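PDB 1WY7: hypothetical protein PH1948 from Pyrococcus horikoshii, which binds S-adenosyl-L-homocysteine in a Rossmann-like methyltransferase fold and is probably an S-adenosylmethionine-dependent methyltransferase acting on RNA. Local coordinates for residues Lys16-Gln27 against Val80-Asn91; Ile48-Gly59 against Leu70-Glu79. All coordinates share one frame; numbering follows the deposited sequence.

Contact 1 of 2, residues Lys16-Gln27 against Val80-Asn91; sequences KGFKNPKVWLEQ and VDKEAVDVLIEN. With SAH (S-adenosyl-L-homocysteine), chain E.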
loop_
_atom_site.group_PDB
_atom_site.type_symbol
_atom_site.label_atom_id
_atom_site.label_comp_id
_atom_site.label_asym_id
_atom_site.label_seq_id
_atom_site.Cartn_x
_atom_site.Cartn_y
_atom_site.Cartn_z
ATOM N N LYS A 16 -15.132 2.590 -4.524
ATOM C CA LYS A 16 -15.119 3.871 -5.227
ATOM C C LYS A 16 -13.692 4.384 -5.404
ATOM O O LYS A 16 -12.850 4.168 -4.538
ATOM C CB LYS A 16 -15.950 4.893 -4.447
ATOM C CG LYS A 16 -17.444 4.600 -4.457
ATOM C CD LYS A 16 -17.751 3.230 -3.859
ATOM C CE LYS A 16 -19.147 2.720 -4.243
ATOM N NZ LYS A 16 -20.257 3.510 -3.635
ATOM N N GLY A 17 -13.428 5.057 -6.526
ATOM C CA GLY A 17 -12.102 5.598 -6.791
ATOM C C GLY A 17 -11.984 7.060 -6.388
ATOM O O GLY A 17 -12.895 7.609 -5.763
ATOM N N PHE A 18 -10.862 7.690 -6.734
ATOM C CA PHE A 18 -10.627 9.100 -6.406
ATOM C C PHE A 18 -11.605 10.036 -7.113
ATOM O O PHE A 18 -11.883 9.870 -8.293
ATOM C CB PHE A 18 -9.212 9.524 -6.804
ATOM C CG PHE A 18 -8.123 8.915 -5.968
ATOM C CD1 PHE A 18 -7.532 7.711 -6.338
ATOM C CD2 PHE A 18 -7.672 9.559 -4.819
ATOM C CE1 PHE A 18 -6.503 7.158 -5.576
ATOM C CE2 PHE A 18 -6.645 9.015 -4.047
ATOM C CZ PHE A 18 -6.058 7.813 -4.427
ATOM N N LYS A 19 -12.105 11.023 -6.383
ATOM C CA LYS A 19 -13.038 12.021 -6.911
ATOM C C LYS A 19 -12.377 12.834 -8.035
ATOM O O LYS A 19 -12.906 12.942 -9.147
ATOM C CB LYS A 19 -13.453 12.972 -5.782
ATOM C CG LYS A 19 -12.325 13.927 -5.304
ATOM C CD LYS A 19 -11.046 13.187 -4.849
ATOM C CE LYS A 19 -9.809 14.088 -4.974
ATOM N NZ LYS A 19 -8.530 13.436 -4.525
ATOM N N ASN A 20 -11.228 13.424 -7.725
ATOM C CA ASN A 20 -10.478 14.217 -8.695
ATOM C C ASN A 20 -9.000 13.969 -8.424
ATOM O O ASN A 20 -8.343 14.724 -7.705
ATOM C CB ASN A 20 -10.796 15.710 -8.561
ATOM C CG ASN A 20 -10.432 16.499 -9.815
ATOM O OD1 ASN A 20 -9.634 16.049 -10.644
ATOM N ND2 ASN A 20 -11.011 17.690 -9.950
ATOM N N PRO A 21 -8.457 12.896 -9.013
ATOM C CA PRO A 21 -7.057 12.498 -8.854
ATOM C C PRO A 21 -6.036 13.607 -9.047
ATOM O O PRO A 21 -6.037 14.295 -10.067
ATOM C CB PRO A 21 -6.880 11.407 -9.908
ATOM C CG PRO A 21 -8.242 10.864 -10.089
ATOM C CD PRO A 21 -9.104 12.088 -10.061
ATOM N N LYS A 22 -5.155 13.758 -8.065
ATOM C CA LYS A 22 -4.092 14.746 -8.132
ATOM C C LYS A 22 -2.886 13.961 -8.642
ATOM O O LYS A 22 -2.268 13.195 -7.901
ATOM C CB LYS A 22 -3.845 15.336 -6.739
ATOM C CG LYS A 22 -5.068 16.068 -6.183
ATOM C CD LYS A 22 -4.938 16.395 -4.700
ATOM C CE LYS A 22 -6.019 17.380 -4.254
ATOM N NZ LYS A 22 -7.397 16.879 -4.532
ATOM N N VAL A 23 -2.560 14.140 -9.917
ATOM C CA VAL A 23 -1.463 13.389 -10.503
ATOM C C VAL A 23 -0.106 13.611 -9.856
ATOM O O VAL A 23 0.696 12.677 -9.787
ATOM C CB VAL A 23 -1.368 13.626 -12.032
ATOM C CG1 VAL A 23 -0.232 12.786 -12.627
ATOM C CG2 VAL A 23 -2.696 13.250 -12.698
ATOM N N TRP A 24 0.152 14.819 -9.362
ATOM C CA TRP A 24 1.438 15.111 -8.733
ATOM C C TRP A 24 1.611 14.338 -7.430
ATOM O O TRP A 24 2.694 14.318 -6.848
ATOM C CB TRP A 24 1.580 16.614 -8.481
ATOM C CG TRP A 24 0.591 17.155 -7.547
ATOM C CD1 TRP A 24 0.705 17.243 -6.192
ATOM C CD2 TRP A 24 -0.690 17.682 -7.882
ATOM N NE1 TRP A 24 -0.432 17.797 -5.658
ATOM C CE2 TRP A 24 -1.308 18.077 -6.676
ATOM C CE3 TRP A 24 -1.384 17.860 -9.087
ATOM C CZ2 TRP A 24 -2.590 18.644 -6.638
ATOM C CZ3 TRP A 24 -2.657 18.421 -9.053
ATOM C CH2 TRP A 24 -3.247 18.806 -7.834
ATOM N N LEU A 25 0.532 13.711 -6.976
ATOM C CA LEU A 25 0.569 12.906 -5.761
ATOM C C LEU A 25 0.397 11.432 -6.148
ATOM O O LEU A 25 0.227 10.572 -5.281
ATOM C CB LEU A 25 -0.560 13.300 -4.804
ATOM C CG LEU A 25 -0.531 14.659 -4.104
ATOM C CD1 LEU A 25 -1.698 14.730 -3.119
ATOM C CD2 LEU A 25 0.791 14.835 -3.369
ATOM N N GLU A 26 0.436 11.164 -7.453
ATOM C CA GLU A 26 0.277 9.818 -7.988
ATOM C C GLU A 26 -0.968 9.142 -7.427
ATOM O O GLU A 26 -0.890 8.035 -6.884
ATOM C CB GLU A 26 1.503 8.958 -7.659
ATOM C CG GLU A 26 2.817 9.429 -8.269
ATOM C CD GLU A 26 3.870 8.333 -8.268
ATOM O OE1 GLU A 26 5.064 8.638 -8.469
ATOM O OE2 GLU A 26 3.499 7.157 -8.072
ATOM N N GLN A 27 -2.118 9.794 -7.559
ATOM C CA GLN A 27 -3.355 9.220 -7.040
ATOM C C GLN A 27 -4.126 8.341 -8.020
ATOM O O GLN A 27 -4.871 8.829 -8.873
ATOM C CB GLN A 27 -4.295 10.309 -6.506
ATOM C CG GLN A 27 -3.746 11.105 -5.316
ATOM C CD GLN A 27 -4.774 12.068 -4.726
ATOM O OE1 GLN A 27 -5.624 12.612 -5.439
ATOM N NE2 GLN A 27 -4.690 12.289 -3.422
ATOM N N VAL A 80 -2.343 12.033 3.038
ATOM C CA VAL A 80 -2.180 13.487 3.120
ATOM C C VAL A 80 -3.351 14.284 2.551
ATOM O O VAL A 80 -3.556 15.439 2.920
ATOM C CB VAL A 80 -0.903 13.954 2.376
ATOM C CG1 VAL A 80 -1.079 13.773 0.879
ATOM C CG2 VAL A 80 -0.596 15.415 2.706
ATOM N N ASP A 81 -4.123 13.665 1.667
ATOM C CA ASP A 81 -5.225 14.357 1.025
ATOM C C ASP A 81 -6.623 14.074 1.583
ATOM O O ASP A 81 -7.164 12.981 1.427
ATOM C CB ASP A 81 -5.183 14.062 -0.476
ATOM C CG ASP A 81 -6.220 14.844 -1.256
ATOM O OD1 ASP A 81 -6.329 14.627 -2.478
ATOM O OD2 ASP A 81 -6.932 15.678 -0.653
ATOM N N LYS A 82 -7.203 15.088 2.219
ATOM C CA LYS A 82 -8.538 14.994 2.808
ATOM C C LYS A 82 -9.593 14.493 1.821
ATOM O O LYS A 82 -10.465 13.697 2.181
ATOM C CB LYS A 82 -8.961 16.365 3.347
ATOM C CG LYS A 82 -10.437 16.486 3.738
ATOM C CD LYS A 82 -10.866 15.422 4.748
ATOM C CE LYS A 82 -12.212 15.775 5.404
ATOM N NZ LYS A 82 -13.283 16.105 4.414
ATOM N N GLU A 83 -9.520 14.968 0.583
ATOM C CA GLU A 83 -10.476 14.559 -0.444
ATOM C C GLU A 83 -10.438 13.061 -0.725
ATOM O O GLU A 83 -11.433 12.471 -1.144
ATOM C CB GLU A 83 -10.214 15.329 -1.730
ATOM C CG GLU A 83 -10.632 16.780 -1.656
ATOM C CD GLU A 83 -10.063 17.587 -2.800
ATOM O OE1 GLU A 83 -8.860 17.944 -2.736
ATOM O OE2 GLU A 83 -10.813 17.849 -3.767
ATOM N N ALA A 84 -9.280 12.453 -0.498
ATOM C CA ALA A 84 -9.129 11.022 -0.695
ATOM C C ALA A 84 -9.744 10.331 0.518
ATOM O O ALA A 84 -10.379 9.286 0.393
ATOM C CB ALA A 84 -7.641 10.661 -0.830
ATOM N N VAL A 85 -9.559 10.930 1.690
ATOM C CA VAL A 85 -10.101 10.378 2.923
ATOM C C VAL A 85 -11.628 10.301 2.866
ATOM O O VAL A 85 -12.217 9.378 3.422
ATOM C CB VAL A 85 -9.640 11.223 4.137
ATOM C CG1 VAL A 85 -10.259 10.692 5.437
ATOM C CG2 VAL A 85 -8.124 11.176 4.226
ATOM N N ASP A 86 -12.267 11.257 2.188
ATOM C CA ASP A 86 -13.728 11.230 2.076
ATOM C C ASP A 86 -14.171 9.914 1.433
ATOM O O ASP A 86 -15.123 9.282 1.885
ATOM C CB ASP A 86 -14.251 12.399 1.234
ATOM C CG ASP A 86 -13.950 13.753 1.848
ATOM O OD1 ASP A 86 -14.087 13.904 3.082
ATOM O OD2 ASP A 86 -13.582 14.673 1.083
ATOM N N VAL A 87 -13.474 9.516 0.377
ATOM C CA VAL A 87 -13.767 8.272 -0.332
ATOM C C VAL A 87 -13.398 7.088 0.550
ATOM O O VAL A 87 -14.124 6.095 0.619
ATOM C CB VAL A 87 -12.951 8.188 -1.655
ATOM C CG1 VAL A 87 -13.242 6.880 -2.387
ATOM C CG2 VAL A 87 -13.281 9.385 -2.541
ATOM N N LEU A 88 -12.251 7.206 1.217
ATOM C CA LEU A 88 -11.742 6.169 2.113
ATOM C C LEU A 88 -12.786 5.805 3.169
ATOM O O LEU A 88 -13.105 4.629 3.358
ATOM C CB LEU A 88 -10.452 6.670 2.782
ATOM C CG LEU A 88 -9.596 5.920 3.817
ATOM C CD1 LEU A 88 -10.423 5.511 5.021
ATOM C CD2 LEU A 88 -8.956 4.733 3.187
ATOM N N ILE A 89 -13.316 6.815 3.850
ATOM C CA ILE A 89 -14.305 6.593 4.901
ATOM C C ILE A 89 -15.542 5.874 4.389
ATOM O O ILE A 89 -16.073 4.985 5.048
ATOM C CB ILE A 89 -14.742 7.920 5.536
ATOM C CG1 ILE A 89 -13.511 8.712 5.972
ATOM C CG2 ILE A 89 -15.659 7.657 6.716
ATOM C CD1 ILE A 89 -12.577 7.960 6.855
ATOM N N GLU A 90 -16.000 6.261 3.206
ATOM C CA GLU A 90 -17.175 5.620 2.654
ATOM C C GLU A 90 -16.865 4.177 2.269
ATOM O O GLU A 90 -17.666 3.278 2.531
ATOM C CB GLU A 90 -17.701 6.389 1.441
ATOM C CG GLU A 90 -19.136 6.013 1.107
ATOM C CD GLU A 90 -19.631 6.642 -0.172
ATOM O OE1 GLU A 90 -19.427 7.861 -0.341
ATOM O OE2 GLU A 90 -20.232 5.920 -1.004
ATOM N N ASN A 91 -15.703 3.949 1.664
ATOM C CA ASN A 91 -15.333 2.599 1.266
ATOM C C ASN A 91 -15.218 1.632 2.449
ATOM O O ASN A 91 -15.606 0.470 2.336
ATOM C CB ASN A 91 -14.019 2.617 0.475
ATOM C CG ASN A 91 -14.215 3.022 -0.973
ATOM O OD1 ASN A 91 -15.258 2.760 -1.560
ATOM N ND2 ASN A 91 -13.202 3.640 -1.564
HETATM N N SAH E . -5.868 4.156 -3.840
HETATM C CA SAH E . -4.621 3.438 -3.507
HETATM C CB SAH E . -3.578 4.495 -3.109
HETATM C CG SAH E . -2.875 4.870 -4.364
HETATM S SD SAH E . -1.590 6.131 -4.457
HETATM C C SAH E . -4.967 2.435 -2.438
HETATM O O SAH E . -6.182 2.087 -2.315
HETATM O OXT SAH E . -3.969 2.042 -1.746
HETATM C "C5'" SAH E . -1.023 6.417 -2.794
HETATM C "C4'" SAH E . -1.503 7.662 -2.034
HETATM O "O4'" SAH E . -0.355 8.351 -1.478
HETATM C "C3'" SAH E . -2.165 8.763 -2.866
HETATM O "O3'" SAH E . -3.570 8.607 -2.580
HETATM C "C2'" SAH E . -1.669 10.097 -2.286
HETATM O "O2'" SAH E . -2.558 11.149 -1.989
HETATM C "C1'" SAH E . -0.791 9.638 -1.108
HETATM N N9 SAH E . 0.376 10.473 -0.862
HETATM C C8 SAH E . 1.245 11.092 -1.743
HETATM N N7 SAH E . 2.209 11.758 -1.159
HETATM C C5 SAH E . 1.972 11.574 0.199
HETATM C C6 SAH E . 2.642 12.009 1.375
HETATM N N6 SAH E . 3.758 12.768 1.324
HETATM N N1 SAH E . 2.150 11.657 2.610
HETATM C C2 SAH E . 1.037 10.889 2.658
HETATM N N3 SAH E . 0.315 10.409 1.619
HETATM C C4 SAH E . 0.841 10.787 0.399
#

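Contact 2 of 2, residues Ile48-Gly59 against Leu70-Glu79; sequences IEGKVVADLGAG and LGAKEVICVE. With SAH (S-adenosyl-L-homocysteine), chain E.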
loop_
_atom_site.group_PDB
_atom_site.type_symbol
_atom_site.label_atom_id
_atom_site.label_comp_id
_atom_site.label_asym_id
_atom_site.label_seq_id
_atom_site.Cartn_x
_atom_site.Cartn_y
_atom_site.Cartn_z
ATOM N N ILE A 48 -1.487 -10.621 8.588
ATOM C CA ILE A 48 -2.692 -9.793 8.485
ATOM C C ILE A 48 -3.677 -10.041 9.611
ATOM O O ILE A 48 -4.049 -9.129 10.342
ATOM C CB ILE A 48 -3.454 -10.034 7.148
ATOM C CG1 ILE A 48 -2.659 -9.484 5.966
ATOM C CG2 ILE A 48 -4.829 -9.362 7.200
ATOM C CD1 ILE A 48 -2.459 -7.982 6.020
ATOM N N GLU A 49 -4.088 -11.293 9.746
ATOM C CA GLU A 49 -5.074 -11.676 10.742
ATOM C C GLU A 49 -4.685 -11.322 12.169
ATOM O O GLU A 49 -3.657 -11.776 12.670
ATOM C CB GLU A 49 -5.342 -13.170 10.619
ATOM C CG GLU A 49 -6.590 -13.640 11.318
ATOM C CD GLU A 49 -6.940 -15.058 10.926
ATOM O OE1 GLU A 49 -8.020 -15.538 11.343
ATOM O OE2 GLU A 49 -6.133 -15.686 10.198
ATOM N N GLY A 50 -5.514 -10.498 12.809
ATOM C CA GLY A 50 -5.270 -10.094 14.178
ATOM C C GLY A 50 -4.142 -9.096 14.359
ATOM O O GLY A 50 -3.745 -8.807 15.486
ATOM N N LYS A 51 -3.625 -8.555 13.263
ATOM C CA LYS A 51 -2.523 -7.603 13.355
ATOM C C LYS A 51 -2.954 -6.141 13.257
ATOM O O LYS A 51 -4.001 -5.826 12.682
ATOM C CB LYS A 51 -1.508 -7.889 12.246
ATOM C CG LYS A 51 -1.016 -9.322 12.211
ATOM C CD LYS A 51 -0.058 -9.627 13.346
ATOM C CE LYS A 51 0.439 -11.068 13.252
ATOM N NZ LYS A 51 1.731 -11.266 13.967
ATOM N N VAL A 52 -2.143 -5.255 13.832
ATOM C CA VAL A 52 -2.399 -3.820 13.752
ATOM C C VAL A 52 -1.661 -3.408 12.484
ATOM O O VAL A 52 -0.435 -3.487 12.413
ATOM C CB VAL A 52 -1.823 -3.063 14.975
ATOM C CG1 VAL A 52 -2.062 -1.568 14.820
ATOM C CG2 VAL A 52 -2.491 -3.556 16.244
ATOM N N VAL A 53 -2.413 -2.996 11.474
ATOM C CA VAL A 53 -1.825 -2.629 10.189
ATOM C C VAL A 53 -1.883 -1.156 9.821
ATOM O O VAL A 53 -2.909 -0.499 10.000
ATOM C CB VAL A 53 -2.500 -3.414 9.024
ATOM C CG1 VAL A 53 -1.845 -3.042 7.691
ATOM C CG2 VAL A 53 -2.408 -4.914 9.281
ATOM N N ALA A 54 -0.774 -0.652 9.287
ATOM C CA ALA A 54 -0.722 0.729 8.838
ATOM C C ALA A 54 -0.709 0.694 7.315
ATOM O O ALA A 54 0.074 -0.045 6.709
ATOM C CB ALA A 54 0.542 1.426 9.373
ATOM N N ASP A 55 -1.595 1.474 6.703
ATOM C CA ASP A 55 -1.691 1.567 5.248
ATOM C C ASP A 55 -1.167 2.967 4.890
ATOM O O ASP A 55 -1.889 3.956 5.012
ATOM C CB ASP A 55 -3.160 1.397 4.826
ATOM C CG ASP A 55 -3.359 1.445 3.327
ATOM O OD1 ASP A 55 -4.531 1.313 2.875
ATOM O OD2 ASP A 55 -2.354 1.610 2.586
ATOM N N LEU A 56 0.093 3.043 4.468
ATOM C CA LEU A 56 0.709 4.327 4.124
ATOM C C LEU A 56 0.322 4.747 2.713
ATOM O O LEU A 56 0.513 3.988 1.750
ATOM C CB LEU A 56 2.233 4.227 4.291
ATOM C CG LEU A 56 2.792 4.455 5.711
ATOM C CD1 LEU A 56 1.856 3.928 6.772
ATOM C CD2 LEU A 56 4.164 3.809 5.834
ATOM N N GLY A 57 -0.219 5.963 2.602
ATOM C CA GLY A 57 -0.698 6.464 1.326
ATOM C C GLY A 57 -1.975 5.696 1.022
ATOM O O GLY A 57 -2.184 5.221 -0.097
ATOM N N ALA A 58 -2.836 5.585 2.033
ATOM C CA ALA A 58 -4.092 4.827 1.937
ATOM C C ALA A 58 -5.028 5.188 0.784
ATOM O O ALA A 58 -5.806 4.343 0.320
ATOM C CB ALA A 58 -4.850 4.904 3.270
ATOM N N GLY A 59 -4.964 6.435 0.330
ATOM C CA GLY A 59 -5.812 6.867 -0.772
ATOM C C GLY A 59 -7.289 6.553 -0.590
ATOM O O GLY A 59 -7.923 7.032 0.364
ATOM N N LEU A 70 -9.624 -9.367 5.353
ATOM C CA LEU A 70 -8.859 -10.559 5.678
ATOM C C LEU A 70 -8.587 -10.752 7.168
ATOM O O LEU A 70 -7.777 -11.584 7.543
ATOM C CB LEU A 70 -7.552 -10.576 4.884
ATOM C CG LEU A 70 -7.559 -11.252 3.502
ATOM C CD1 LEU A 70 -8.819 -10.941 2.753
ATOM C CD2 LEU A 70 -6.346 -10.803 2.717
ATOM N N GLY A 71 -9.253 -9.976 8.017
ATOM C CA GLY A 71 -9.090 -10.159 9.450
ATOM C C GLY A 71 -8.139 -9.291 10.243
ATOM O O GLY A 71 -7.773 -9.655 11.365
ATOM N N ALA A 72 -7.728 -8.152 9.698
ATOM C CA ALA A 72 -6.819 -7.290 10.444
ATOM C C ALA A 72 -7.546 -6.829 11.705
ATOM O O ALA A 72 -8.736 -6.535 11.663
ATOM C CB ALA A 72 -6.405 -6.082 9.598
ATOM N N LYS A 73 -6.845 -6.788 12.833
ATOM C CA LYS A 73 -7.466 -6.336 14.070
ATOM C C LYS A 73 -7.891 -4.879 13.883
ATOM O O LYS A 73 -8.989 -4.492 14.264
ATOM C CB LYS A 73 -6.486 -6.454 15.235
ATOM C CG LYS A 73 -7.081 -6.035 16.579
ATOM C CD LYS A 73 -6.177 -6.435 17.737
ATOM C CE LYS A 73 -4.774 -5.874 17.567
ATOM N NZ LYS A 73 -3.836 -6.343 18.628
ATOM N N GLU A 74 -7.007 -4.081 13.293
ATOM C CA GLU A 74 -7.297 -2.680 13.018
ATOM C C GLU A 74 -6.334 -2.157 11.975
ATOM O O GLU A 74 -5.233 -2.684 11.802
ATOM C CB GLU A 74 -7.170 -1.816 14.277
ATOM C CG GLU A 74 -5.757 -1.654 14.805
ATOM C CD GLU A 74 -5.648 -0.574 15.887
ATOM O OE1 GLU A 74 -5.936 0.607 15.587
ATOM O OE2 GLU A 74 -5.276 -0.901 17.036
ATOM N N VAL A 75 -6.751 -1.114 11.273
ATOM C CA VAL A 75 -5.912 -0.516 10.261
ATOM C C VAL A 75 -5.816 0.979 10.511
ATOM O O VAL A 75 -6.801 1.624 10.895
ATOM C CB VAL A 75 -6.487 -0.767 8.850
ATOM C CG1 VAL A 75 -5.652 -0.024 7.801
ATOM C CG2 VAL A 75 -6.504 -2.266 8.558
ATOM N N ILE A 76 -4.615 1.527 10.341
ATOM C CA ILE A 76 -4.431 2.959 10.508
ATOM C C ILE A 76 -4.090 3.492 9.121
ATOM O O ILE A 76 -3.042 3.194 8.553
ATOM C CB ILE A 76 -3.326 3.289 11.539
ATOM C CG1 ILE A 76 -3.673 2.640 12.885
ATOM C CG2 ILE A 76 -3.239 4.813 11.741
ATOM C CD1 ILE A 76 -2.652 2.896 14.006
ATOM N N CYS A 77 -5.019 4.257 8.571
ATOM C CA CYS A 77 -4.883 4.813 7.242
ATOM C C CYS A 77 -4.163 6.155 7.259
ATOM O O CYS A 77 -4.630 7.112 7.876
ATOM C CB CYS A 77 -6.277 4.948 6.627
ATOM S SG CYS A 77 -7.256 3.418 6.792
ATOM N N VAL A 78 -3.010 6.205 6.597
ATOM C CA VAL A 78 -2.217 7.424 6.527
ATOM C C VAL A 78 -2.359 7.984 5.131
ATOM O O VAL A 78 -1.971 7.338 4.158
ATOM C CB VAL A 78 -0.722 7.156 6.800
ATOM C CG1 VAL A 78 0.053 8.459 6.698
ATOM C CG2 VAL A 78 -0.536 6.548 8.182
ATOM N N GLU A 79 -2.913 9.187 5.043
ATOM C CA GLU A 79 -3.145 9.841 3.764
ATOM C C GLU A 79 -3.071 11.364 3.931
ATOM O O GLU A 79 -3.677 11.923 4.846
ATOM C CB GLU A 79 -4.522 9.427 3.247
ATOM C CG GLU A 79 -5.049 10.234 2.086
ATOM C CD GLU A 79 -4.153 10.148 0.880
ATOM O OE1 GLU A 79 -3.815 9.023 0.455
ATOM O OE2 GLU A 79 -3.791 11.209 0.353
HETATM N N SAH E . -5.868 4.156 -3.840
HETATM C CA SAH E . -4.621 3.438 -3.507
HETATM C CB SAH E . -3.578 4.495 -3.109
HETATM C CG SAH E . -2.875 4.870 -4.364
HETATM S SD SAH E . -1.590 6.131 -4.457
HETATM C C SAH E . -4.967 2.435 -2.438
HETATM O O SAH E . -6.182 2.087 -2.315
HETATM O OXT SAH E . -3.969 2.042 -1.746
HETATM C "C5'" SAH E . -1.023 6.417 -2.794
HETATM C "C4'" SAH E . -1.503 7.662 -2.034
HETATM O "O4'" SAH E . -0.355 8.351 -1.478
HETATM C "C3'" SAH E . -2.165 8.763 -2.866
HETATM O "O3'" SAH E . -3.570 8.607 -2.580
HETATM C "C2'" SAH E . -1.669 10.097 -2.286
HETATM O "O2'" SAH E . -2.558 11.149 -1.989
HETATM C "C1'" SAH E . -0.791 9.638 -1.108
HETATM N N9 SAH E . 0.376 10.473 -0.862
HETATM C C8 SAH E . 1.245 11.092 -1.743
HETATM N N7 SAH E . 2.209 11.758 -1.159
HETATM C C5 SAH E . 1.972 11.574 0.199
HETATM C C6 SAH E . 2.642 12.009 1.375
HETATM N N6 SAH E . 3.758 12.768 1.324
HETATM N N1 SAH E . 2.150 11.657 2.610
HETATM C C2 SAH E . 1.037 10.889 2.658
HETATM N N3 SAH E . 0.315 10.409 1.619
HETATM C C4 SAH E . 0.841 10.787 0.399
HETATM O O HOH W 1 -4.469 -9.318 17.930
#

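Contact 1 of 2, residues Lys16-Gln27 against Val80-Asn91
Gln27 and Asp81 cross at about a right angle beside the ribose hydroxyl O2' of the bound S-adenosyl-L-homocysteine. Gln27 NE2 donates to Asp81 OD1 at 3.0 Å, using the anti lone pair of that oxygen, and the amide and carboxylate planes lie only 4° apart. Gln27 NE2 also sends a nearly straight bond of 2.8 Å to SAH O2', so both partners fix the rotation of the amide, while Gln27 OE1 accepts from Lys22 N. Asp81 OD1 also draws in two ammonium groups, Lys19 NZ and Lys22 NZ, through salt bridges whose hydrogen bonds are weak. The bend at the end of the Lys22 chain (chi4 57°) turns its NZ to Glu83 OE1 as well, in a salt bridge met from above the carboxylate plane. Asp81 holds the N-cap position of helix 82-91, its OD2 accepting from Glu83 N, and this links the ligand-binding amide to the helix start.

Beside this polar cluster, Phe18 CE2 reaches Ala84 CB at 3.7 Å; one face of the ring lies against Gln27 CB and its edge meets SAH O3'. Further along the helix, Val87 CG1 touches the carbonyl oxygens of Lys16 and Gly17. Asn91 then clasps the backbone of Lys16 with both ends of its amide: OD1 accepts from Lys16 N, and Asn91 ND2 gives a bond of 3.0 Å to Lys16 O while also bonding Thr60 O. The loop between helices 6-13 and 32-44 is thus laid along one side of helix 82-91, whose Val85 and Ile89 pack on strand 99-103.

Contact 2 of 2, residues Ile48-Gly59 against Leu70-Glu79
Strands 52-56 and 74-79 are parallel neighbours inside the seven-stranded sheet, paired from Val52-Glu74 to Leu56-Val78 with their axes 20° apart. Val53 and Asp55 use both N and O toward the second strand: Val53 N bonds Glu74 O and Val53 O receives Ile76 N at 2.7 Å, and Asp55 repeats the pattern with Ile76 O and Val78 N. On one face Val52 CG1 lies alongside Glu74 CG (3.7 Å), and Leu56 CD1 alongside Val78 CG2; the carboxylate of Glu74 goes on to a salt bridge with Lys100. The other face carries Val53, Val75, Asp55 and Cys77, the last three against helix 62-69, where Asp55 OD1 is bonded to Ser64 OG. At the start of the pair, Gly50 N donates almost straight to Gly71 O, and a water joins Gly50 O to Lys73 NZ.

Just after strand 52-56, Ala58 N donates to Val78 O at 2.9 Å and Gly57 N does so weakly, which holds the glycine-rich turn against Val78. Glu79 joins this turn to the ribose. Its chain bends at chi2 (60°), and Glu79 OE1 accepts from Gly59 N (2.8 Å) and SAH O3', while Glu79 OE2 takes SAH O2' at 2.6 Å and also Asp81 N. Were Glu79 replaced by alanine, both ribose hydroxyls and Gly59 N would probably lose this acceptor, and the turn would be freer to move. Gly57 and Gly59 both have positive phi, and the ligand lies close against them. This beta-alpha-beta unit, with its glycine-rich loop after the first strand and an acidic residue near the carboxyl end of the second to grip the ribose, is characteristic of Rossmann-like S-adenosylmethionine-dependent methyltransferases.

In the fold
Contact 2 is nested within the chain loop that contact 1 closes, and strand 74-79 runs directly on to helix 82-91. The centres of the two contacts are about 17 Å apart, yet they meet around Gly59: Phe18 CZ lies 3.8 Å from Gly59 CA, and Leu88 CB packs 3.5 Å from Gly59 O. Residues 48-59 and 70-79 supply the sheet side of the S-adenosyl-L-homocysteine site, whereas residues 16-27 and 80-91 bring Gln27, Phe18, Leu25 and Val80 around the ribose and adenine. SAH O2' is shared between the two contacts, through Gln27 and Glu79. Asp105, Val106 and Val62 give the ligand further hydrogen bonds from other parts of the fold.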